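Local coordinates for protein predicted sugar phosphatases of the HAD superfamily (Cytophaga hutchinsonii, PDB 2HX1) that probably hydrolyses phosphate esters of sugars as a magnesium-dependent phosphatase of the HAD superfamily, at residues Phe22-Thr27 with Val231-His236. Residues are numbered along the deposited sequence; the frame is centred on the assembly and turned at random.
Sequences FGVLKT and VGDTLH. With MG (magnesium ion), chain E.
Phe-22 and Asp-233 meet through a magnesium ion: the backbone O of Phe-22 binds it at 2.0 Å and OD1 of Asp-233 at 2.1 Å. These oxygens lie 3.0 Å apart as neighbouring ligands, sharing the cation rather than a hydrogen bond. Asp-233 swings CG between its own backbone N and carbonyl carbon (chi1 64°), which brings the carboxylate over to the 22-27 loop. OD2 accepts hydrogen bonds from a metal-bound water (2.7 Å) and the backbone N of Asn-256, which with the metal at OD1 should hold the carboxylate's rotation. OD2 also lies 3.6 Å from CA of Gly-23, on the side where a side chain would be; Gly-23 has phi 89°, and its N bonds to O of Lys-26, closing the turn. In the second shell, OG1 of Thr-234 hydrogen-bonds to another metal water and to Asn-256.

Val-24 points toward 231-236, its side chain slanting across those of Val-231 and Asp-233. Chi1 of 180° turns CG1 to CG1 of Val-231 (3.8 Å), leaving CG2 against OD1 of Asp-233 (3.6 Å). Asp-20 and three waters, one opposite O of Phe-22 and one opposite OD1, complete the octahedral magnesium site of the HAD fold, at the C-terminal ends of adjacent parallel strands 16-19 and 228-232.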
loop_
_atom_site.group_PDB
_atom_site.type_symbol
_atom_site.label_atom_id
_atom_site.label_comp_id
_atom_site.label_asym_id
_atom_site.label_seq_id
_atom_site.Cartn_x
_atom_site.Cartn_y
_atom_site.Cartn_z
ATOM N N PHE A 22 26.478 6.673 4.073
ATOM C CA PHE A 22 26.473 5.513 3.186
ATOM C C PHE A 22 25.992 5.873 1.776
ATOM O O PHE A 22 24.955 6.541 1.599
ATOM C CB PHE A 22 25.675 4.342 3.780
ATOM C CG PHE A 22 26.457 3.503 4.760
ATOM C CD1 PHE A 22 27.367 2.553 4.316
ATOM C CD2 PHE A 22 26.276 3.651 6.140
ATOM C CE1 PHE A 22 28.101 1.771 5.234
ATOM C CE2 PHE A 22 27.000 2.868 7.056
ATOM C CZ PHE A 22 27.903 1.926 6.598
ATOM N N GLY A 23 26.783 5.452 0.794
ATOM C CA GLY A 23 26.566 5.752 -0.616
ATOM C C GLY A 23 27.208 7.023 -1.102
ATOM O O GLY A 23 27.129 7.343 -2.303
ATOM N N VAL A 24 27.821 7.745 -0.173
ATOM C CA VAL A 24 28.388 9.070 -0.403
ATOM C C VAL A 24 29.850 9.135 0.076
ATOM O O VAL A 24 30.740 9.520 -0.682
ATOM C CB VAL A 24 27.555 10.132 0.340
ATOM C CG1 VAL A 24 28.116 11.540 0.126
ATOM C CG2 VAL A 24 26.057 10.052 -0.100
ATOM N N LEU A 25 30.088 8.788 1.330
ATOM C CA LEU A 25 31.433 8.813 1.915
ATOM C C LEU A 25 32.040 7.420 1.973
ATOM O O LEU A 25 33.261 7.269 1.946
ATOM C CB LEU A 25 31.410 9.362 3.340
ATOM C CG LEU A 25 30.926 10.790 3.573
ATOM C CD1 LEU A 25 31.009 11.103 5.068
ATOM C CD2 LEU A 25 31.707 11.791 2.741
ATOM N N LYS A 26 31.182 6.415 2.080
ATOM C CA LYS A 26 31.624 5.036 2.238
ATOM C C LYS A 26 30.556 4.085 1.718
ATOM O O LYS A 26 29.408 4.491 1.507
ATOM C CB LYS A 26 31.966 4.752 3.704
ATOM C CG LYS A 26 30.804 4.898 4.672
ATOM C CD LYS A 26 31.269 4.602 6.098
ATOM C CE LYS A 26 30.137 4.672 7.098
ATOM N NZ LYS A 26 30.515 4.097 8.421
ATOM N N THR A 27 30.962 2.832 1.499
ATOM C CA THR A 27 30.117 1.780 0.924
ATOM C C THR A 27 30.404 0.475 1.657
ATOM O O THR A 27 31.051 0.489 2.710
ATOM C CB THR A 27 30.392 1.553 -0.558
ATOM O OG1 THR A 27 31.784 1.220 -0.750
ATOM C CG2 THR A 27 30.036 2.784 -1.352
ATOM N N VAL A 231 24.211 16.684 0.748
ATOM C CA VAL A 231 24.799 15.770 -0.251
ATOM C C VAL A 231 24.351 14.344 0.030
ATOM O O VAL A 231 24.613 13.790 1.105
ATOM C CB VAL A 231 26.363 15.896 -0.227
ATOM C CG1 VAL A 231 27.003 14.947 -1.223
ATOM C CG2 VAL A 231 26.779 17.373 -0.496
ATOM N N GLY A 232 23.649 13.734 -0.913
ATOM C CA GLY A 232 23.158 12.369 -0.695
ATOM C C GLY A 232 22.983 11.528 -1.941
ATOM O O GLY A 232 23.005 12.050 -3.063
ATOM N N ASP A 233 22.801 10.227 -1.729
ATOM C CA ASP A 233 22.599 9.275 -2.834
ATOM C C ASP A 233 21.168 8.794 -2.988
ATOM O O ASP A 233 20.861 8.087 -3.949
ATOM C CB ASP A 233 23.531 8.070 -2.697
ATOM C CG ASP A 233 23.241 7.258 -1.451
ATOM O OD1 ASP A 233 23.145 7.879 -0.366
ATOM O OD2 ASP A 233 23.083 6.013 -1.554
ATOM N N THR A 234 20.287 9.189 -2.072
ATOM C CA THR A 234 18.909 8.690 -2.019
ATOM C C THR A 234 17.903 9.822 -2.093
ATOM O O THR A 234 17.947 10.741 -1.266
ATOM C CB THR A 234 18.704 7.894 -0.728
ATOM O OG1 THR A 234 19.708 6.878 -0.659
ATOM C CG2 THR A 234 17.291 7.236 -0.673
ATOM N N LEU A 235 17.022 9.762 -3.096
ATOM C CA LEU A 235 16.063 10.848 -3.370
ATOM C C LEU A 235 15.048 11.071 -2.229
ATOM O O LEU A 235 14.795 12.186 -1.772
ATOM C CB LEU A 235 15.320 10.580 -4.697
ATOM C CG LEU A 235 16.189 10.785 -5.948
ATOM C CD1 LEU A 235 15.668 10.054 -7.168
ATOM C CD2 LEU A 235 16.398 12.267 -6.320
ATOM N N HIS A 236 14.474 9.984 -1.770
ATOM C CA HIS A 236 13.319 10.069 -0.912
ATOM C C HIS A 236 13.709 10.335 0.532
ATOM O O HIS A 236 12.825 10.581 1.339
ATOM C CB HIS A 236 12.455 8.795 -1.018
ATOM C CG HIS A 236 13.248 7.531 -1.013
ATOM N ND1 HIS A 236 13.442 6.778 0.127
ATOM C CD2 HIS A 236 13.929 6.902 -2.007
ATOM C CE1 HIS A 236 14.196 5.730 -0.168
ATOM N NE2 HIS A 236 14.505 5.783 -1.455
HETATM MG MG MG E . 23.026 7.109 1.568
HETATM O O HOH W 1 22.574 5.240 1.027
HETATM O O HOH W 2 21.025 7.887 1.683
HETATM O O HOH W 3 22.909 6.606 3.553
#